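Local coordinates for reticulocyte binding protein (Streptococcus agalactiae COH1, PDB 3FAX), which probably acts as a streptococcal pullulanase, hydrolysing alpha-1,6 glucosidic bonds of pullulan and related branched alpha-glucans, at residues Y409-E414 / Q492-K497; A137-D142 / A241-P246. All blocks are in the same frame, centred on the assembly; numbering follows the deposited sequence.

Contact 1 (Y409-E414 / Q492-K497); sequences YHFMNE and QGDQGK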
ATOM      1  N   TYR A 409      12.714   9.684  14.651  1.00 26.88           N
ATOM      2  CA  TYR A 409      12.056   8.679  13.813  1.00 26.07           C
ATOM      3  C   TYR A 409      11.353   9.262  12.581  1.00 26.30           C
ATOM      4  O   TYR A 409      11.284   8.619  11.521  1.00 22.39           O
ATOM      5  CB  TYR A 409      11.039   7.880  14.644  1.00 26.45           C
ATOM      6  CG  TYR A 409      11.617   6.724  15.428  1.00 26.04           C
ATOM      7  CD1 TYR A 409      12.130   5.609  14.771  1.00 27.57           C
ATOM      8  CD2 TYR A 409      11.618   6.721  16.822  1.00 27.01           C
ATOM      9  CE1 TYR A 409      12.656   4.529  15.472  1.00 27.61           C
ATOM     10  CE2 TYR A 409      12.135   5.636  17.540  1.00 27.80           C
ATOM     11  CZ  TYR A 409      12.653   4.543  16.851  1.00 27.40           C
ATOM     12  OH  TYR A 409      13.163   3.464  17.520  1.00 25.65           O
ATOM     13  N   HIS A 410      10.819  10.474  12.723  1.00 25.45           N
ATOM     14  CA  HIS A 410      10.064  11.095  11.638  1.00 24.98           C
ATOM     15  C   HIS A 410      10.969  11.952  10.766  1.00 23.62           C
ATOM     16  O   HIS A 410      12.040  12.357  11.199  1.00 26.00           O
ATOM     17  CB  HIS A 410       8.912  11.917  12.207  1.00 24.74           C
ATOM     18  CG  HIS A 410       8.021  11.131  13.111  1.00 25.66           C
ATOM     19  ND1 HIS A 410       7.941  11.370  14.465  1.00 25.45           N
ATOM     20  CD2 HIS A 410       7.212  10.074  12.863  1.00 25.50           C
ATOM     21  CE1 HIS A 410       7.095  10.512  15.008  1.00 25.42           C
ATOM     22  NE2 HIS A 410       6.639   9.714  14.058  1.00 24.57           N
ATOM     23  N   PHE A 411      10.553  12.200   9.530  1.00 24.10           N
ATOM     24  CA  PHE A 411      11.173  13.249   8.734  1.00 26.47           C
ATOM     25  C   PHE A 411      10.983  14.550   9.504  1.00 29.11           C
ATOM     26  O   PHE A 411      10.021  14.698  10.258  1.00 31.18           O
ATOM     27  CB  PHE A 411      10.552  13.364   7.336  1.00 25.67           C
ATOM     28  CG  PHE A 411      11.054  12.343   6.356  1.00 25.46           C
ATOM     29  CD1 PHE A 411      12.417  12.130   6.181  1.00 25.20           C
ATOM     30  CD2 PHE A 411      10.164  11.596   5.594  1.00 27.23           C
ATOM     31  CE1 PHE A 411      12.884  11.181   5.269  1.00 24.19           C
ATOM     32  CE2 PHE A 411      10.628  10.651   4.672  1.00 25.70           C
ATOM     33  CZ  PHE A 411      11.993  10.449   4.516  1.00 24.98           C
ATOM     34  N   MET A 412      11.907  15.482   9.334  1.00 32.21           N
ATOM     35  CA  MET A 412      11.962  16.650  10.208  1.00 34.09           C
ATOM     36  C   MET A 412      12.063  17.957   9.456  1.00 32.61           C
ATOM     37  O   MET A 412      12.497  18.005   8.305  1.00 32.29           O
ATOM     38  CB  MET A 412      13.145  16.532  11.182  1.00 35.31           C
ATOM     39  CG  MET A 412      12.779  15.859  12.492  1.00 37.27           C
ATOM     40  SD  MET A 412      14.206  15.437  13.506  1.00 38.78           S
ATOM     41  CE  MET A 412      14.879  14.066  12.568  1.00 38.53           C
ATOM     42  N   ASN A 413      11.642  19.016  10.138  1.00 31.72           N
ATOM     43  CA  ASN A 413      11.919  20.376   9.710  1.00 31.80           C
ATOM     44  C   ASN A 413      13.272  20.760  10.306  1.00 31.07           C
ATOM     45  O   ASN A 413      13.785  20.057  11.181  1.00 28.93           O
ATOM     46  CB  ASN A 413      10.797  21.312  10.170  1.00 30.48           C
ATOM     47  CG  ASN A 413       9.435  20.896   9.626  1.00 28.47           C
ATOM     48  OD1 ASN A 413       9.228  20.971   8.396  1.00 24.93           O
ATOM     49  ND2 ASN A 413       8.572  20.485  10.432  1.00 28.86           N
ATOM     50  N   GLU A 414      13.849  21.865   9.838  1.00 32.09           N
ATOM     51  CA  GLU A 414      15.204  22.262  10.267  1.00 32.86           C
ATOM     52  C   GLU A 414      15.327  22.561  11.770  1.00 31.93           C
ATOM     53  O   GLU A 414      16.433  22.565  12.307  1.00 31.19           O
ATOM     54  CB  GLU A 414      15.713  23.458   9.449  1.00 34.31           C
ATOM     55  CG  GLU A 414      16.220  23.091   8.053  1.00 34.96           C
ATOM     56  CD  GLU A 414      16.463  24.309   7.166  1.00 36.41           C
ATOM     57  OE1 GLU A 414      16.718  25.417   7.706  1.00 36.91           O
ATOM     58  OE2 GLU A 414      16.401  24.151   5.923  1.00 36.15           O
ATOM     59  N   GLN A 492       8.598  14.388   0.476  1.00 34.82           N
ATOM     60  CA  GLN A 492       8.814  15.562   1.327  1.00 35.55           C
ATOM     61  C   GLN A 492      10.177  15.504   2.015  1.00 35.60           C
ATOM     62  O   GLN A 492      10.973  16.438   1.918  1.00 36.44           O
ATOM     63  CB  GLN A 492       7.725  15.654   2.407  1.00 36.33           C
ATOM     64  CG  GLN A 492       6.349  16.078   1.906  1.00 37.00           C
ATOM     65  CD  GLN A 492       6.378  17.356   1.087  1.00 37.27           C
ATOM     66  OE1 GLN A 492       5.640  17.490   0.114  1.00 38.54           O
ATOM     67  NE2 GLN A 492       7.243  18.295   1.466  1.00 37.81           N
ATOM     68  N   GLY A 493      10.417  14.415   2.739  1.00 35.26           N
ATOM     69  CA  GLY A 493      11.703  14.165   3.377  1.00 34.83           C
ATOM     70  C   GLY A 493      12.044  15.157   4.467  1.00 35.04           C
ATOM     71  O   GLY A 493      11.164  15.851   4.989  1.00 34.16           O
ATOM     72  N   ASP A 494      13.331  15.212   4.815  1.00 34.87           N
ATOM     73  CA  ASP A 494      13.834  16.209   5.761  1.00 35.37           C
ATOM     74  C   ASP A 494      13.978  17.528   5.017  1.00 36.85           C
ATOM     75  O   ASP A 494      14.439  17.551   3.873  1.00 38.48           O
ATOM     76  CB  ASP A 494      15.184  15.787   6.362  1.00 34.03           C
ATOM     77  CG  ASP A 494      15.067  14.606   7.319  1.00 32.69           C
ATOM     78  OD1 ASP A 494      14.164  14.609   8.175  1.00 31.55           O
ATOM     79  OD2 ASP A 494      15.895  13.681   7.230  1.00 31.01           O
ATOM     80  N   GLN A 495      13.598  18.621   5.671  1.00 38.20           N
ATOM     81  CA  GLN A 495      13.472  19.924   5.014  1.00 39.14           C
ATOM     82  C   GLN A 495      14.542  20.234   3.965  1.00 40.40           C
ATOM     83  O   GLN A 495      14.241  20.267   2.770  1.00 43.52           O
ATOM     84  CB  GLN A 495      13.398  21.045   6.053  1.00 38.56           C
ATOM     85  CG  GLN A 495      13.244  22.439   5.448  1.00 37.91           C
ATOM     86  CD  GLN A 495      12.361  23.359   6.276  1.00 37.30           C
ATOM     87  OE1 GLN A 495      12.271  23.233   7.499  1.00 35.57           O
ATOM     88  NE2 GLN A 495      11.695  24.292   5.602  1.00 37.10           N
ATOM     89  N   GLY A 496      15.778  20.454   4.397  1.00 40.92           N
ATOM     90  CA  GLY A 496      16.841  20.867   3.478  1.00 40.95           C
ATOM     91  C   GLY A 496      17.685  19.740   2.905  1.00 41.17           C
ATOM     92  O   GLY A 496      18.778  19.991   2.396  1.00 41.17           O
ATOM     93  N   LYS A 497      17.185  18.504   2.972  1.00 41.56           N
ATOM     94  CA  LYS A 497      17.961  17.323   2.575  1.00 41.79           C
ATOM     95  C   LYS A 497      17.207  16.472   1.555  1.00 40.82           C
ATOM     96  O   LYS A 497      16.535  15.506   1.925  1.00 41.97           O
ATOM     97  CB  LYS A 497      18.317  16.486   3.812  1.00 42.96           C
ATOM     98  CG  LYS A 497      19.220  17.212   4.807  1.00 43.82           C
ATOM     99  CD  LYS A 497      19.184  16.589   6.204  1.00 44.73           C
ATOM    100  CE  LYS A 497      20.036  17.401   7.184  1.00 44.68           C
ATOM    101  NZ  LYS A 497      20.029  16.847   8.568  1.00 45.09           N
TER
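Two long loops of the catalytic (beta/alpha)8 barrel meet where M412 and F411 of one lie beside G493, D494 and Q495 of the other. The touching parts of the two loops run 15° apart, and M412 is the residue gripped through both its backbone polar atoms. M412 N donates to D494 OD1 at 2.7 Å, reaching the oxygen nearly along the C-O axis although the bond is bent at the hydrogen (143°), while Q495 N donates to M412 O at 2.9 Å. D494 OD1 also sits in the plane of the F411 ring, at its edge, 3.6 Å from F411 CD1. The same ring lays one face on the backbone of G493, whose CA stands 3.5 Å from the ring centroid, almost on the normal: a CH-pi contact. Segment 409-414 belongs to the excursion between the third barrel strand and helix 432-448, the place where alpha-amylase relatives carry domain B, and 492-497 follows the fifth strand. A type I turn from D494 to K497, closed by K497 N to D494 O at 3.0 Å, reverses the latter loop. On that turn the Q495 side chain sets off opposite its own N (chi1 -179°) and bends at chi2, which brings OE1 to the E414 amide. This bond, 3.1 Å from E414 N to Q495 OE1, lies in the carbonyl plane on a lone pair. E414 crosses Q495 at about a right angle, with E414 OE2 3.6 Å from Q495 CG. D494 OD2 is hydrogen-bonded to H431, and W122 of helix 122-129 packs on M412 and D494.

Contact 2 (A137-D142 / A241-P246); sequences AVLNQD and AAFVNP
L139 and F243 each place CG opposite their own carbonyl carbon, at chi1 -79° and -60°, and these rotations turn the L139 branches onto the backbone and CB of 243-244. In L139 a chi2 of 57° then splits the branches: L139 CD1 touches F243 CB at 3.6 Å and lies equally close to V244 N. The other branch rests on the next carbonyl carbon, with L139 CD2 3.8 Å from V244 C. The leucine tip thus packs on the V244 backbone as well as on F243 CB. A137, two residues earlier on the same strand, faces the same way and sets its CB at the edge of the F243 ring, 4.0 Å from F243 CE1. No direct hydrogen bond joins the segments; a water accepts the N-H of V244, 2.6 Å from V244 N. A137 O, 3.3 Å from that water, is one of several acceptors competing for its protons, so the water may link the two backbones. N245 points its CB toward L139; N245 ND2 lies 4.0 Å from L139 O, while OD1 is hydrogen-bonded to S247. Segment 137-142 belongs to the carbohydrate-binding module 48 region, and strand 241-242 joins the same antiparallel sheet, in which strands 136-139 and 241-242 are not paired with each other. V146 of strand 146-151 touches A137, L139 and F243, Y203 of strand 202-208 stacks on the F243 ring, and V244 turns the other way, onto P365 and S366 of helix 365-381 in the catalytic barrel.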
ATOM      1  N   ALA A 137      10.632  -7.941  22.142  1.00 37.01           N
ATOM      2  CA  ALA A 137      10.543  -8.854  23.279  1.00 34.81           C
ATOM      3  C   ALA A 137      10.489 -10.287  22.764  1.00 34.97           C
ATOM      4  O   ALA A 137       9.644 -10.610  21.931  1.00 36.42           O
ATOM      5  CB  ALA A 137       9.311  -8.544  24.073  1.00 32.89           C
ATOM      6  N   VAL A 138      11.386 -11.143  23.249  1.00 33.44           N
ATOM      7  CA  VAL A 138      11.488 -12.518  22.743  1.00 34.63           C
ATOM      8  C   VAL A 138      11.262 -13.553  23.852  1.00 33.73           C
ATOM      9  O   VAL A 138      11.998 -13.570  24.832  1.00 33.38           O
ATOM     10  CB  VAL A 138      12.869 -12.779  22.075  1.00 34.97           C
ATOM     11  CG1 VAL A 138      12.916 -14.181  21.473  1.00 35.02           C
ATOM     12  CG2 VAL A 138      13.164 -11.738  21.006  1.00 32.69           C
ATOM     13  N   LEU A 139      10.237 -14.391  23.689  1.00 34.03           N
ATOM     14  CA  LEU A 139       9.948 -15.503  24.612  1.00 35.42           C
ATOM     15  C   LEU A 139      10.866 -16.673  24.345  1.00 34.79           C
ATOM     16  O   LEU A 139      11.159 -16.978  23.186  1.00 36.77           O
ATOM     17  CB  LEU A 139       8.521 -16.033  24.432  1.00 36.12           C
ATOM     18  CG  LEU A 139       7.386 -15.243  25.054  1.00 36.50           C
ATOM     19  CD1 LEU A 139       7.412 -13.822  24.518  1.00 39.80           C
ATOM     20  CD2 LEU A 139       6.071 -15.915  24.743  1.00 35.51           C
ATOM     21  N   ASN A 140      11.295 -17.346  25.411  1.00 34.00           N
ATOM     22  CA  ASN A 140      11.969 -18.637  25.272  1.00 32.34           C
ATOM     23  C   ASN A 140      10.921 -19.721  25.005  1.00 34.07           C
ATOM     24  O   ASN A 140       9.721 -19.432  24.984  1.00 34.73           O
ATOM     25  CB  ASN A 140      12.843 -18.959  26.496  1.00 29.90           C
ATOM     26  CG  ASN A 140      12.064 -18.995  27.800  1.00 28.73           C
ATOM     27  OD1 ASN A 140      10.867 -18.705  27.833  1.00 28.82           O
ATOM     28  ND2 ASN A 140      12.748 -19.345  28.891  1.00 25.03           N
ATOM     29  N   GLN A 141      11.367 -20.957  24.794  1.00 36.09           N
ATOM     30  CA  GLN A 141      10.463 -22.033  24.362  1.00 37.46           C
ATOM     31  C   GLN A 141       9.286 -22.286  25.308  1.00 36.17           C
ATOM     32  O   GLN A 141       8.172 -22.508  24.847  1.00 35.35           O
ATOM     33  CB  GLN A 141      11.239 -23.336  24.132  1.00 38.68           C
ATOM     34  CG  GLN A 141      10.349 -24.565  23.938  1.00 40.20           C
ATOM     35  CD  GLN A 141      11.096 -25.727  23.335  1.00 41.41           C
ATOM     36  OE1 GLN A 141      11.660 -25.618  22.245  1.00 41.94           O
ATOM     37  NE2 GLN A 141      11.103 -26.856  24.037  1.00 42.73           N
ATOM     38  N   ASP A 142       9.523 -22.258  26.615  1.00 37.29           N
ATOM     39  CA  ASP A 142       8.457 -22.571  27.581  1.00 38.32           C
ATOM     40  C   ASP A 142       7.840 -21.320  28.224  1.00 37.59           C
ATOM     41  O   ASP A 142       7.071 -21.418  29.182  1.00 37.86           O
ATOM     42  CB  ASP A 142       8.951 -23.568  28.648  1.00 37.49           C
ATOM     43  CG  ASP A 142       9.938 -22.958  29.639  1.00 38.24           C
ATOM     44  OD1 ASP A 142      10.312 -21.777  29.487  1.00 38.13           O
ATOM     45  OD2 ASP A 142      10.347 -23.678  30.577  1.00 38.79           O
ATOM     46  N   ALA A 241       1.437  -3.897  23.984  1.00 28.46           N
ATOM     47  CA  ALA A 241       2.151  -4.968  23.276  1.00 26.97           C
ATOM     48  C   ALA A 241       1.902  -6.293  23.994  1.00 26.94           C
ATOM     49  O   ALA A 241       1.338  -6.294  25.089  1.00 25.74           O
ATOM     50  CB  ALA A 241       3.635  -4.665  23.211  1.00 24.61           C
ATOM     51  N   ALA A 242       2.344  -7.406  23.400  1.00 26.74           N
ATOM     52  CA  ALA A 242       2.035  -8.738  23.930  1.00 26.68           C
ATOM     53  C   ALA A 242       3.174  -9.748  23.756  1.00 27.21           C
ATOM     54  O   ALA A 242       3.827  -9.806  22.713  1.00 27.22           O
ATOM     55  CB  ALA A 242       0.742  -9.277  23.286  1.00 26.61           C
ATOM     56  N   PHE A 243       3.386 -10.556  24.786  1.00 26.43           N
ATOM     57  CA  PHE A 243       4.397 -11.587  24.750  1.00 28.60           C
ATOM     58  C   PHE A 243       3.867 -12.780  23.981  1.00 28.69           C
ATOM     59  O   PHE A 243       2.983 -13.495  24.469  1.00 30.02           O
ATOM     60  CB  PHE A 243       4.790 -12.004  26.167  1.00 29.00           C
ATOM     61  CG  PHE A 243       5.353 -10.882  26.976  1.00 29.48           C
ATOM     62  CD1 PHE A 243       6.522 -10.248  26.575  1.00 30.27           C
ATOM     63  CD2 PHE A 243       4.709 -10.439  28.115  1.00 29.80           C
ATOM     64  CE1 PHE A 243       7.048  -9.197  27.302  1.00 30.19           C
ATOM     65  CE2 PHE A 243       5.227  -9.387  28.851  1.00 31.59           C
ATOM     66  CZ  PHE A 243       6.403  -8.764  28.441  1.00 32.07           C
ATOM     67  N   VAL A 244       4.418 -12.989  22.785  1.00 25.58           N
ATOM     68  CA  VAL A 244       4.011 -14.091  21.924  1.00 26.22           C
ATOM     69  C   VAL A 244       5.214 -14.716  21.232  1.00 25.60           C
ATOM     70  O   VAL A 244       6.265 -14.086  21.128  1.00 21.71           O
ATOM     71  CB  VAL A 244       3.008 -13.615  20.854  1.00 25.45           C
ATOM     72  CG1 VAL A 244       1.684 -13.251  21.504  1.00 26.52           C
ATOM     73  CG2 VAL A 244       3.575 -12.436  20.069  1.00 22.84           C
ATOM     74  N   ASN A 245       5.048 -15.953  20.760  1.00 26.35           N
ATOM     75  CA  ASN A 245       6.105 -16.668  20.030  1.00 29.33           C
ATOM     76  C   ASN A 245       5.583 -17.151  18.665  1.00 31.06           C
ATOM     77  O   ASN A 245       5.101 -18.281  18.539  1.00 31.99           O
ATOM     78  CB  ASN A 245       6.641 -17.832  20.877  1.00 31.21           C
ATOM     79  CG  ASN A 245       7.901 -18.487  20.280  1.00 33.55           C
ATOM     80  OD1 ASN A 245       8.211 -18.331  19.096  1.00 32.75           O
ATOM     81  ND2 ASN A 245       8.622 -19.241  21.116  1.00 34.33           N
ATOM     82  N   PRO A 246       5.667 -16.282  17.638  1.00 32.69           N
ATOM     83  CA  PRO A 246       5.181 -16.567  16.289  1.00 32.54           C
ATOM     84  C   PRO A 246       5.568 -17.947  15.739  1.00 33.19           C
ATOM     85  O   PRO A 246       4.715 -18.655  15.185  1.00 30.13           O
ATOM     86  CB  PRO A 246       5.835 -15.463  15.462  1.00 33.54           C
ATOM     87  CG  PRO A 246       5.895 -14.310  16.393  1.00 33.13           C
ATOM     88  CD  PRO A 246       6.182 -14.901  17.739  1.00 33.30           C
TER
HETATM   89  O   HOH W   1       6.569 -11.699  22.033  1.00 19.90           O

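Contact 2 closes along the chain before contact 1 opens, and the two do not touch: their centres are 35 Å apart and their nearest atoms about 13 Å. They share no strand. Contact 2 belongs to the antiparallel sheet that includes the carbohydrate-binding module strands and abuts helix 365-381, which runs between the second and third barrel strands. Contact 1 lies on the barrel's own loops, and a salt bridge from K497 to E123 ties it to helix 122-129, which precedes strand 136-139. Each contact thus lies where the catalytic barrel borders elements that come earlier in the chain, at two separate places on the same multidomain protein.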